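Local coordinates for cytolethal distending toxin subunit B (Escherichia coli, PDB 2F1N), which nicks DNA as the endonuclease subunit of a tripartite bacterial toxin and very probably damages the DNA of intoxicated cells, leading to G2/M arrest, at residues P76-W82 / V93-A99; S124-Q128 / N153-L159; V18-Q24 / S252-G258; R202-E206 / F232-P236. All blocks are in the same frame, centred on the assembly; numbering follows the deposited sequence.

Interaction 1 (P76-W82 / V93-A99); sequences PVRELIW and VYIYFSA
Y96 meets E79 at the edge of its ring: the carboxylate oxygen OE2 lies near the ring plane beside CE1 and the hydroxyl, while the carboxylate is turned 66° from the ring. Y96 OH donates to E79 OE2 at 2.7 Å, approaching the anti side of that oxygen and somewhat out of the carboxylate plane. An extended E79 chain, with CG anti to the backbone N (chi1 176°), runs alongside the tyrosine and brings CG within 3.4 Å of Y96 CE1. R68 forms a salt bridge with the same OE2 and the T66 hydroxyl bonds OE1, so both oxygens of this buried acid are held and its negative charge is probably stabilised.

Next to this pair, the Y94 ring is approached obliquely by I81, whose CG1 lies 3.3 Å from Y94 CE2; the two side chains point the same way. On the other sheet face W82 is also met obliquely, its CE3 lying 3.6 Å from V93 CG2 and 3.7 Å from I95 CD1. L80 CD2 sits over the centre of one face of the R78 guanidinium, whose NE pairs with D65.

R78-F97, L80-I95 and W82-V93 are hydrogen-bonded pairs, exemplified by L80 N to I95 O at 2.8 Å; E79-Y96 and I81-Y94 are the non-hydrogen-bonded pairs between them. The strand axes run 151° apart. W82, V93, I95 and F97 pack on helix 31-42, whereas Y96 touches I136 of the second sheet. This is an antiparallel beta hairpin in one sheet of the two-sheet sandwich of the DNase I-like fold.

Interaction 2 (S124-Q128 / N153-L159); sequences SPVRQ and NNDAPAL
R127 grips the chain just ahead of helix 156-168, where N154 makes an Asx turn at the helix start. The direct polar link is a single bond: R127 NH1 donates to N153 O at 2.7 Å with an N-H...O angle of 161°. The acceptor lies close to the guanidinium plane and is met on a carbonyl lone pair. A bend at chi3 (-69°) in the otherwise extended chain turns the guanidinium to this position.

Water adds two bridges. One is bonded by R127 NH2 at 2.8 Å and donates in turn to N154 O; the direct line from NH2 to that oxygen is too badly angled for a bond. The other accepts from V126 N at 2.9 Å and lies beside D155 OD2.

Face contact without a salt bridge comes next. The peptide joining N154 and D155 covers one guanidinium face, with N154 C 3.3 Å above the plane near the rim and D155 N over the centre. Although opposite in charge, R127 NE and D155 OD1 are 5.3 Å apart, and OD1 takes the backbone N of I149.

Within the turn, A156 N reaches N154 OD1 at 3.1 Å from well above the amide carbonyl plane (70°). R188 bonds the same OD1, and ND2 is held by the carbonyls of I149 and F186, which fixes the amide at both ends.

Apolar contacts come from V126. Its CG2 slides past L159 CD2 at 4.0 Å, and its CG1 presses on A158 CB at 3.3 Å, closer than usual carbon-carbon packing.

Interaction 3 (V18-Q24 / S252-G258); sequences VATWNLQ and SDHFPVG
The N22 amide lies almost flat on the H254 imidazole, the planes only 12° apart, with N22 ND2 3.8 Å from H254 NE2 and displaced toward the ring's rim. The amide is oriented by D185 and E55, both of which accept from ND2, while D222 bonds H254 ND1. Q24 brings its amide to the imidazole edge, nearly upright to that ring, and its OE1 accepts from D253 N at 2.8 Å.

W21 adds a second aromatic station. Its NE1 donates to H254 O at 2.9 Å; the oxygen lies in the indole plane, yet the donor stands 49° out of the carbonyl plane. P256 CG rests 4.0 Å from the centroid of the five-membered ring, a CH-pi contact over one face, and L23 CB occupies the opposite face.

S252 OG works in both directions: it donates to N22 O at 2.8 Å and accepts from H254 N at 3.1 Å, the latter closing an ST turn. OG stands anti to the backbone N (chi1 -172°), on the side facing the strand.

Farther along, regular pairing takes over, with T20 N to V257 O at 2.9 Å and the reciprocal bond in the antiparallel sheet. The C-terminal part of strand 18-25 and the loop leading into strand 257-261 thus bring N22 and H254 into a polar cluster with E55, D185 and D222, consistent with the active site of DNase I-family nucleases, where such residues gather at the strand ends.

Interaction 4 (R202-E206 / F232-P236); sequences RRASE and FRPSP
E206 and F232 meet where the outermost strand 205-208 of the six-stranded sheet is flanked by the loop that leads from strand 222-228 to strand 237-241 of the other sheet of this DNase I-like sandwich. Starting at CB, the E206 side chain touches the ring at F232 CZ. CG takes the position between the backbone N and carbonyl carbon (chi1 59°) and comes 3.6 Å from the same CZ, near the ring plane. CD continues in that plane, still at the edge, and the carboxylate is turned 83° from the ring. At the tip the oxygens divide their work. OE1 lies 3.4 Å from P234 CA and receives a weak bond from S235 N. OE2 is the main acceptor: S235 N reaches it at 2.9 Å from the syn side, 28° out of the carboxylate plane. One backbone N-H is therefore shared unequally by both oxygens, and the extended chain beyond CG is what spans the distance from strand to loop.

F232 is sandwiched. The A204-S205 peptide lies over one face, with A204 C 3.6 Å and S205 N 3.8 Å above the ring plane, the nitrogen over the centre. On the opposite face P234 N stands 3.7 Å from the plane, toward the rim.

R203, the last residue of the nuclear localization signal, contributes its carbonyl to this surround. The strand side is secured by backbone bonds from A204 to N228 and from E206 to A226. F232 CD1 makes the closest ring approach, 3.4 Å from A204 O.

Overall arrangement
Interaction 3 is the most buried and central contact, lying 10 Å from the centre of the chain; interactions 1, 2 and 4 are partly buried and lie farther out. Interactions 1 and 3 belong to the same eight-stranded sheet, their centres about 18 Å apart, yet one is a local hairpin whereas the other pairs near-terminal segments, with interactions 1, 2 and 4 falling between them in sequence. Regular strand pairing dominates interaction 1 and gives way to a polar cluster in interaction 3. Interactions 2 and 4 instead bind loops to a helix start and an edge strand, using one charged side chain each: an arginine on one carbonyl and a water, a glutamate on a backbone N-H.

Interaction 1 (P76-W82 / V93-A99)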
# COMPACT_ATOMS: atom_id res chain seq x y z
N PRO A 76 -2.17 -10.68 -12.53
CA PRO A 76 -3.45 -10.96 -11.88
C PRO A 76 -3.87 -9.84 -10.95
O PRO A 76 -3.11 -9.45 -10.06
CB PRO A 76 -3.15 -12.22 -11.07
CG PRO A 76 -2.12 -12.92 -11.91
CD PRO A 76 -1.25 -11.84 -12.41
N VAL A 77 -5.07 -9.31 -11.17
CA VAL A 77 -5.64 -8.34 -10.26
C VAL A 77 -7.18 -8.43 -10.31
O VAL A 77 -7.76 -8.53 -11.39
CB VAL A 77 -5.17 -6.89 -10.52
CG1 VAL A 77 -5.75 -5.88 -9.44
CG2 VAL A 77 -3.64 -6.81 -10.56
N ARG A 78 -7.82 -8.40 -9.14
CA ARG A 78 -9.28 -8.52 -9.06
C ARG A 78 -9.82 -7.50 -8.10
O ARG A 78 -9.21 -7.24 -7.07
CB ARG A 78 -9.73 -9.93 -8.50
CG ARG A 78 -9.47 -11.12 -9.39
CD ARG A 78 -9.41 -12.43 -8.56
NE ARG A 78 -10.75 -12.97 -8.48
CZ ARG A 78 -11.18 -13.85 -7.57
NH1 ARG A 78 -10.38 -14.26 -6.60
NH2 ARG A 78 -12.43 -14.30 -7.65
N GLU A 79 -11.00 -6.94 -8.40
CA GLU A 79 -11.72 -6.10 -7.45
C GLU A 79 -12.76 -6.96 -6.76
O GLU A 79 -13.54 -7.63 -7.44
CB GLU A 79 -12.46 -4.99 -8.20
CG GLU A 79 -13.33 -4.12 -7.29
CD GLU A 79 -14.04 -3.08 -8.13
OE1 GLU A 79 -15.01 -3.40 -8.86
OE2 GLU A 79 -13.55 -1.93 -8.11
N LEU A 80 -12.77 -6.93 -5.42
CA LEU A 80 -13.76 -7.64 -4.62
C LEU A 80 -14.55 -6.69 -3.72
O LEU A 80 -13.99 -5.69 -3.25
CB LEU A 80 -13.09 -8.75 -3.76
CG LEU A 80 -11.80 -9.39 -4.32
CD1 LEU A 80 -10.99 -10.07 -3.18
CD2 LEU A 80 -12.14 -10.41 -5.40
N ILE A 81 -15.84 -6.97 -3.50
CA ILE A 81 -16.56 -6.24 -2.50
C ILE A 81 -16.67 -7.09 -1.26
O ILE A 81 -16.98 -8.29 -1.32
CB ILE A 81 -17.97 -5.75 -3.03
CG1 ILE A 81 -17.73 -4.58 -3.97
CG2 ILE A 81 -18.86 -5.19 -1.89
CD1 ILE A 81 -18.97 -4.08 -4.79
N TRP A 82 -16.43 -6.44 -0.12
CA TRP A 82 -16.41 -7.16 1.17
C TRP A 82 -17.44 -6.49 2.06
O TRP A 82 -17.27 -5.34 2.52
CB TRP A 82 -14.99 -7.13 1.77
CG TRP A 82 -14.78 -7.92 3.05
CD1 TRP A 82 -15.54 -8.97 3.54
CD2 TRP A 82 -13.70 -7.73 3.97
NE1 TRP A 82 -14.98 -9.43 4.72
CE2 TRP A 82 -13.84 -8.70 4.99
CE3 TRP A 82 -12.61 -6.84 4.02
CZ2 TRP A 82 -12.95 -8.78 6.08
CZ3 TRP A 82 -11.68 -6.95 5.09
CH2 TRP A 82 -11.87 -7.93 6.10
N VAL A 93 -16.46 -2.59 2.03
CA VAL A 93 -15.20 -2.04 1.54
C VAL A 93 -14.84 -2.75 0.24
O VAL A 93 -15.36 -3.85 -0.04
CB VAL A 93 -14.03 -2.16 2.58
CG1 VAL A 93 -14.25 -1.23 3.83
CG2 VAL A 93 -13.74 -3.63 2.94
N TYR A 94 -13.94 -2.15 -0.52
CA TYR A 94 -13.45 -2.71 -1.78
C TYR A 94 -12.05 -3.25 -1.58
O TYR A 94 -11.21 -2.62 -0.95
CB TYR A 94 -13.44 -1.61 -2.89
CG TYR A 94 -14.82 -1.29 -3.38
CD1 TYR A 94 -15.62 -0.39 -2.70
CD2 TYR A 94 -15.30 -1.91 -4.53
CE1 TYR A 94 -16.94 -0.11 -3.15
CE2 TYR A 94 -16.56 -1.64 -5.01
CZ TYR A 94 -17.37 -0.71 -4.32
OH TYR A 94 -18.63 -0.43 -4.79
N ILE A 95 -11.78 -4.47 -2.10
CA ILE A 95 -10.42 -5.02 -2.03
C ILE A 95 -9.87 -5.16 -3.42
O ILE A 95 -10.55 -5.69 -4.31
CB ILE A 95 -10.45 -6.45 -1.35
CG1 ILE A 95 -11.04 -6.38 0.08
CG2 ILE A 95 -9.00 -7.00 -1.30
CD1 ILE A 95 -11.15 -7.82 0.72
N TYR A 96 -8.63 -4.73 -3.64
CA TYR A 96 -7.99 -4.94 -4.95
C TYR A 96 -6.88 -5.90 -4.65
O TYR A 96 -5.95 -5.62 -3.84
CB TYR A 96 -7.46 -3.57 -5.51
CG TYR A 96 -8.65 -2.71 -5.71
CD1 TYR A 96 -9.40 -2.80 -6.90
CD2 TYR A 96 -9.15 -1.92 -4.66
CE1 TYR A 96 -10.58 -2.06 -7.09
CE2 TYR A 96 -10.35 -1.20 -4.82
CZ TYR A 96 -11.05 -1.28 -6.03
OH TYR A 96 -12.26 -0.60 -6.18
N PHE A 97 -6.99 -7.08 -5.24
CA PHE A 97 -6.14 -8.20 -4.81
C PHE A 97 -5.32 -8.73 -5.97
O PHE A 97 -5.90 -9.02 -7.02
CB PHE A 97 -7.00 -9.31 -4.18
CG PHE A 97 -6.22 -10.23 -3.27
CD1 PHE A 97 -5.48 -11.24 -3.79
CD2 PHE A 97 -6.23 -10.03 -1.87
CE1 PHE A 97 -4.72 -12.08 -2.97
CE2 PHE A 97 -5.46 -10.89 -1.03
CZ PHE A 97 -4.70 -11.88 -1.61
N SER A 98 -4.02 -8.94 -5.75
CA SER A 98 -3.18 -9.54 -6.80
C SER A 98 -2.55 -10.81 -6.27
O SER A 98 -1.71 -10.72 -5.39
CB SER A 98 -2.05 -8.63 -7.24
OG SER A 98 -2.59 -7.47 -7.81
N ALA A 99 -2.99 -11.94 -6.79
CA ALA A 99 -2.29 -13.20 -6.57
C ALA A 99 -1.00 -13.12 -7.41
O ALA A 99 -1.02 -13.13 -8.65
CB ALA A 99 -3.17 -14.34 -7.01

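Interaction 2 (S124-Q128 / N153-L159)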
# COMPACT_ATOMS: atom_id res chain seq x y z
N SER A 124 4.57 -3.25 -13.77
CA SER A 124 5.38 -4.46 -13.80
C SER A 124 6.51 -4.41 -12.78
O SER A 124 6.98 -3.34 -12.39
CB SER A 124 5.93 -4.65 -15.23
OG SER A 124 4.80 -4.84 -16.08
N PRO A 125 6.95 -5.59 -12.33
CA PRO A 125 8.12 -5.66 -11.46
C PRO A 125 9.30 -5.00 -12.13
O PRO A 125 9.40 -5.06 -13.37
CB PRO A 125 8.40 -7.18 -11.38
CG PRO A 125 7.05 -7.82 -11.61
CD PRO A 125 6.35 -6.91 -12.61
N VAL A 126 10.16 -4.42 -11.34
CA VAL A 126 11.33 -3.71 -11.88
C VAL A 126 12.59 -4.55 -11.84
O VAL A 126 13.65 -4.11 -12.33
CB VAL A 126 11.57 -2.38 -11.14
CG1 VAL A 126 12.67 -1.60 -11.82
CG2 VAL A 126 10.26 -1.54 -11.14
N ARG A 127 12.47 -5.77 -11.34
CA ARG A 127 13.62 -6.67 -11.21
C ARG A 127 13.11 -8.11 -11.28
O ARG A 127 12.01 -8.42 -10.78
CB ARG A 127 14.31 -6.41 -9.85
CG ARG A 127 15.64 -7.10 -9.61
CD ARG A 127 16.31 -6.69 -8.32
NE ARG A 127 16.77 -5.30 -8.38
CZ ARG A 127 17.71 -4.79 -7.60
NH1 ARG A 127 18.30 -5.53 -6.67
NH2 ARG A 127 18.07 -3.53 -7.74
N GLN A 128 13.89 -9.01 -11.88
CA GLN A 128 13.54 -10.42 -11.82
C GLN A 128 13.41 -10.89 -10.39
O GLN A 128 14.27 -10.63 -9.54
CB GLN A 128 14.58 -11.27 -12.55
CG GLN A 128 13.98 -12.02 -13.73
CD GLN A 128 15.00 -12.93 -14.39
OE1 GLN A 128 15.03 -14.14 -14.12
NE2 GLN A 128 15.86 -12.36 -15.24
N ASN A 153 20.93 -4.31 -1.51
CA ASN A 153 20.86 -3.45 -2.69
C ASN A 153 19.66 -3.85 -3.60
O ASN A 153 19.77 -4.31 -4.75
CB ASN A 153 22.25 -3.40 -3.34
CG ASN A 153 23.29 -2.68 -2.43
OD1 ASN A 153 23.25 -1.45 -2.29
ND2 ASN A 153 24.18 -3.45 -1.77
N ASN A 154 18.48 -3.71 -2.99
CA ASN A 154 17.25 -4.20 -3.60
C ASN A 154 16.56 -3.21 -4.53
O ASN A 154 17.15 -2.19 -4.95
CB ASN A 154 16.30 -4.67 -2.48
CG ASN A 154 15.63 -3.50 -1.73
OD1 ASN A 154 15.88 -2.30 -2.01
ND2 ASN A 154 14.76 -3.84 -0.78
N ASP A 155 15.33 -3.55 -4.89
CA ASP A 155 14.57 -2.80 -5.89
C ASP A 155 13.74 -1.62 -5.38
O ASP A 155 13.01 -0.96 -6.16
CB ASP A 155 13.72 -3.78 -6.70
CG ASP A 155 12.75 -4.60 -5.84
OD1 ASP A 155 13.02 -4.88 -4.62
OD2 ASP A 155 11.69 -5.05 -6.35
N ALA A 156 13.88 -1.29 -4.09
CA ALA A 156 13.06 -0.18 -3.56
C ALA A 156 13.21 1.13 -4.33
O ALA A 156 12.18 1.74 -4.68
CB ALA A 156 13.27 0.02 -2.04
N PRO A 157 14.43 1.63 -4.60
CA PRO A 157 14.53 2.91 -5.34
C PRO A 157 13.86 2.83 -6.73
O PRO A 157 13.18 3.77 -7.15
CB PRO A 157 16.03 3.12 -5.49
CG PRO A 157 16.66 2.39 -4.29
CD PRO A 157 15.77 1.14 -4.19
N ALA A 158 14.07 1.73 -7.43
CA ALA A 158 13.47 1.53 -8.76
C ALA A 158 11.94 1.45 -8.72
O ALA A 158 11.28 1.91 -9.68
CB ALA A 158 14.05 0.22 -9.38
N LEU A 159 11.37 0.84 -7.67
CA LEU A 159 9.91 0.89 -7.49
C LEU A 159 9.39 2.33 -7.38
O LEU A 159 8.37 2.67 -7.99
CB LEU A 159 9.47 0.10 -6.26
CG LEU A 159 9.66 -1.41 -6.46
CD1 LEU A 159 9.55 -2.17 -5.07
CD2 LEU A 159 8.65 -1.97 -7.47
O HOH W 1 9.93 -5.46 -8.62
O HOH W 2 19.65 -1.46 -6.77

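Interaction 3 (V18-Q24 / S252-G258)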
# COMPACT_ATOMS: atom_id res chain seq x y z
N VAL A 18 -4.36 6.59 6.09
CA VAL A 18 -3.98 5.39 5.35
C VAL A 18 -3.03 4.58 6.21
O VAL A 18 -2.55 5.02 7.26
CB VAL A 18 -3.34 5.74 3.97
CG1 VAL A 18 -4.26 6.70 3.14
CG2 VAL A 18 -1.99 6.40 4.16
N ALA A 19 -2.76 3.35 5.79
CA ALA A 19 -1.80 2.51 6.53
C ALA A 19 -1.24 1.41 5.65
O ALA A 19 -1.70 1.19 4.53
CB ALA A 19 -2.51 1.86 7.79
N THR A 20 -0.18 0.77 6.13
CA THR A 20 0.40 -0.35 5.41
C THR A 20 0.71 -1.47 6.41
O THR A 20 1.09 -1.18 7.57
CB THR A 20 1.66 0.13 4.67
OG1 THR A 20 2.28 -0.98 4.02
CG2 THR A 20 2.74 0.65 5.64
N TRP A 21 0.47 -2.72 6.01
CA TRP A 21 0.80 -3.84 6.86
C TRP A 21 1.26 -5.06 6.06
O TRP A 21 0.57 -5.51 5.14
CB TRP A 21 -0.47 -4.18 7.69
CG TRP A 21 -0.18 -5.19 8.80
CD1 TRP A 21 1.00 -5.36 9.47
CD2 TRP A 21 -1.07 -6.20 9.31
NE1 TRP A 21 0.90 -6.39 10.39
CE2 TRP A 21 -0.37 -6.92 10.30
CE3 TRP A 21 -2.41 -6.55 9.04
CZ2 TRP A 21 -0.97 -7.97 11.03
CZ3 TRP A 21 -3.00 -7.58 9.73
CH2 TRP A 21 -2.27 -8.28 10.73
N ASN A 22 2.43 -5.59 6.39
CA ASN A 22 2.85 -6.85 5.81
C ASN A 22 2.37 -7.91 6.81
O ASN A 22 2.87 -7.99 7.95
CB ASN A 22 4.39 -6.85 5.69
CG ASN A 22 4.97 -8.17 5.20
OD1 ASN A 22 4.36 -9.21 5.33
ND2 ASN A 22 6.18 -8.13 4.65
N LEU A 23 1.37 -8.67 6.42
CA LEU A 23 0.74 -9.55 7.39
C LEU A 23 1.35 -10.94 7.39
O LEU A 23 0.91 -11.78 8.20
CB LEU A 23 -0.78 -9.53 7.30
CG LEU A 23 -1.56 -9.95 6.07
CD1 LEU A 23 -1.61 -11.49 6.03
CD2 LEU A 23 -2.96 -9.40 6.09
N GLN A 24 2.37 -11.15 6.55
CA GLN A 24 3.13 -12.41 6.56
C GLN A 24 2.18 -13.59 6.48
O GLN A 24 2.29 -14.55 7.28
CB GLN A 24 4.03 -12.47 7.80
CG GLN A 24 5.22 -11.54 7.68
CD GLN A 24 6.33 -11.86 8.72
OE1 GLN A 24 6.04 -12.22 9.86
NE2 GLN A 24 7.58 -11.77 8.29
N SER A 252 2.26 -11.88 12.89
CA SER A 252 3.18 -11.18 11.96
C SER A 252 4.33 -10.47 12.68
O SER A 252 4.13 -9.81 13.71
CB SER A 252 2.50 -10.11 11.06
OG SER A 252 3.47 -9.66 10.09
N ASP A 253 5.52 -10.55 12.09
CA ASP A 253 6.68 -9.89 12.66
C ASP A 253 6.72 -8.41 12.26
O ASP A 253 7.58 -7.68 12.73
CB ASP A 253 7.97 -10.58 12.24
CG ASP A 253 8.07 -12.01 12.78
OD1 ASP A 253 7.41 -12.35 13.77
OD2 ASP A 253 8.85 -12.84 12.29
N HIS A 254 5.79 -7.99 11.39
CA HIS A 254 5.66 -6.57 11.02
C HIS A 254 4.47 -5.94 11.69
O HIS A 254 3.41 -6.56 11.86
CB HIS A 254 5.51 -6.42 9.48
CG HIS A 254 6.74 -6.83 8.73
ND1 HIS A 254 7.60 -5.91 8.18
CD2 HIS A 254 7.25 -8.05 8.43
CE1 HIS A 254 8.58 -6.55 7.56
NE2 HIS A 254 8.39 -7.85 7.71
N PHE A 255 4.62 -4.67 12.04
CA PHE A 255 3.55 -3.93 12.68
C PHE A 255 2.92 -3.04 11.63
O PHE A 255 3.63 -2.58 10.75
CB PHE A 255 4.15 -3.03 13.74
CG PHE A 255 5.18 -3.70 14.62
CD1 PHE A 255 5.00 -4.99 15.11
CD2 PHE A 255 6.35 -3.02 14.95
CE1 PHE A 255 5.97 -5.60 15.91
CE2 PHE A 255 7.34 -3.62 15.75
CZ PHE A 255 7.14 -4.90 16.24
N PRO A 256 1.62 -2.81 11.73
CA PRO A 256 0.93 -1.87 10.85
C PRO A 256 1.42 -0.48 11.14
O PRO A 256 1.68 -0.11 12.33
CB PRO A 256 -0.55 -1.94 11.26
CG PRO A 256 -0.65 -3.07 12.20
CD PRO A 256 0.71 -3.45 12.70
N VAL A 257 1.52 0.28 10.06
CA VAL A 257 2.06 1.65 10.15
C VAL A 257 1.05 2.56 9.55
O VAL A 257 0.63 2.33 8.39
CB VAL A 257 3.42 1.76 9.42
CG1 VAL A 257 3.90 3.23 9.38
CG2 VAL A 257 4.48 0.92 10.17
N GLY A 258 0.63 3.59 10.31
CA GLY A 258 -0.40 4.49 9.85
C GLY A 258 0.19 5.84 9.43
O GLY A 258 1.19 6.28 10.01
O HOH W 3 3.86 -3.62 8.21
O HOH W 4 9.71 -10.18 6.17

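Interaction 4 (R202-E206 / F232-P236)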
# COMPACT_ATOMS: atom_id res chain seq x y z
N ARG A 202 13.93 12.56 -5.76
CA ARG A 202 14.11 13.18 -4.44
C ARG A 202 13.38 14.52 -4.23
O ARG A 202 12.78 14.77 -3.18
CB ARG A 202 15.59 13.35 -4.15
CG ARG A 202 16.31 12.03 -4.00
CD ARG A 202 17.76 12.18 -3.63
NE ARG A 202 17.90 13.22 -2.62
CZ ARG A 202 19.05 13.81 -2.34
NH1 ARG A 202 20.15 13.43 -2.98
NH2 ARG A 202 19.09 14.77 -1.41
N ARG A 203 13.44 15.38 -5.25
CA ARG A 203 12.87 16.71 -5.18
C ARG A 203 11.38 16.66 -5.38
O ARG A 203 10.67 17.64 -5.11
CB ARG A 203 13.49 17.61 -6.27
CG ARG A 203 14.97 18.02 -6.05
CD ARG A 203 15.39 18.24 -4.59
NE ARG A 203 16.85 18.36 -4.43
CZ ARG A 203 17.57 17.70 -3.53
NH1 ARG A 203 16.99 16.85 -2.68
NH2 ARG A 203 18.88 17.89 -3.48
N ALA A 204 10.90 15.51 -5.87
CA ALA A 204 9.49 15.34 -6.19
C ALA A 204 8.75 14.41 -5.20
O ALA A 204 7.60 14.07 -5.44
CB ALA A 204 9.35 14.79 -7.65
N SER A 205 9.39 14.11 -4.07
CA SER A 205 8.76 13.25 -3.10
C SER A 205 9.28 13.50 -1.69
O SER A 205 10.26 14.22 -1.48
CB SER A 205 8.99 11.77 -3.47
OG SER A 205 10.38 11.50 -3.44
N GLU A 206 8.62 12.88 -0.72
CA GLU A 206 9.12 12.89 0.66
C GLU A 206 8.85 11.51 1.24
O GLU A 206 7.83 10.87 0.95
CB GLU A 206 8.37 13.98 1.47
CG GLU A 206 6.88 13.81 1.52
CD GLU A 206 6.15 14.97 2.18
OE1 GLU A 206 6.82 15.91 2.67
OE2 GLU A 206 4.89 14.91 2.24
N PHE A 232 5.43 19.03 -6.86
CA PHE A 232 5.45 18.53 -5.52
C PHE A 232 5.51 19.66 -4.49
O PHE A 232 6.36 20.54 -4.58
CB PHE A 232 6.67 17.64 -5.31
CG PHE A 232 6.73 17.06 -3.94
CD1 PHE A 232 5.72 16.21 -3.50
CD2 PHE A 232 7.76 17.41 -3.06
CE1 PHE A 232 5.74 15.69 -2.20
CE2 PHE A 232 7.78 16.88 -1.76
CZ PHE A 232 6.78 16.03 -1.34
N ARG A 233 4.65 19.58 -3.48
CA ARG A 233 4.83 20.37 -2.27
C ARG A 233 4.72 19.45 -1.06
O ARG A 233 3.79 18.63 -0.98
CB ARG A 233 3.79 21.50 -2.16
CG ARG A 233 3.97 22.65 -3.17
CD ARG A 233 3.07 22.51 -4.39
NE ARG A 233 3.04 23.69 -5.26
CZ ARG A 233 2.26 23.79 -6.34
NH1 ARG A 233 1.43 22.80 -6.67
NH2 ARG A 233 2.30 24.89 -7.09
N PRO A 234 5.68 19.55 -0.14
CA PRO A 234 5.69 18.72 1.06
C PRO A 234 4.35 18.76 1.80
O PRO A 234 3.72 19.82 1.86
CB PRO A 234 6.78 19.35 1.91
CG PRO A 234 7.66 20.02 0.96
CD PRO A 234 6.83 20.47 -0.20
N SER A 235 3.92 17.61 2.31
CA SER A 235 2.63 17.48 3.00
C SER A 235 2.88 17.35 4.51
O SER A 235 3.89 16.78 4.93
CB SER A 235 1.88 16.24 2.50
OG SER A 235 1.09 16.53 1.36
N PRO A 236 2.00 17.91 5.33
CA PRO A 236 2.16 17.74 6.78
C PRO A 236 1.65 16.37 7.22
O PRO A 236 0.65 16.28 7.97
CB PRO A 236 1.29 18.86 7.37
CG PRO A 236 0.28 19.13 6.33
CD PRO A 236 0.90 18.82 4.99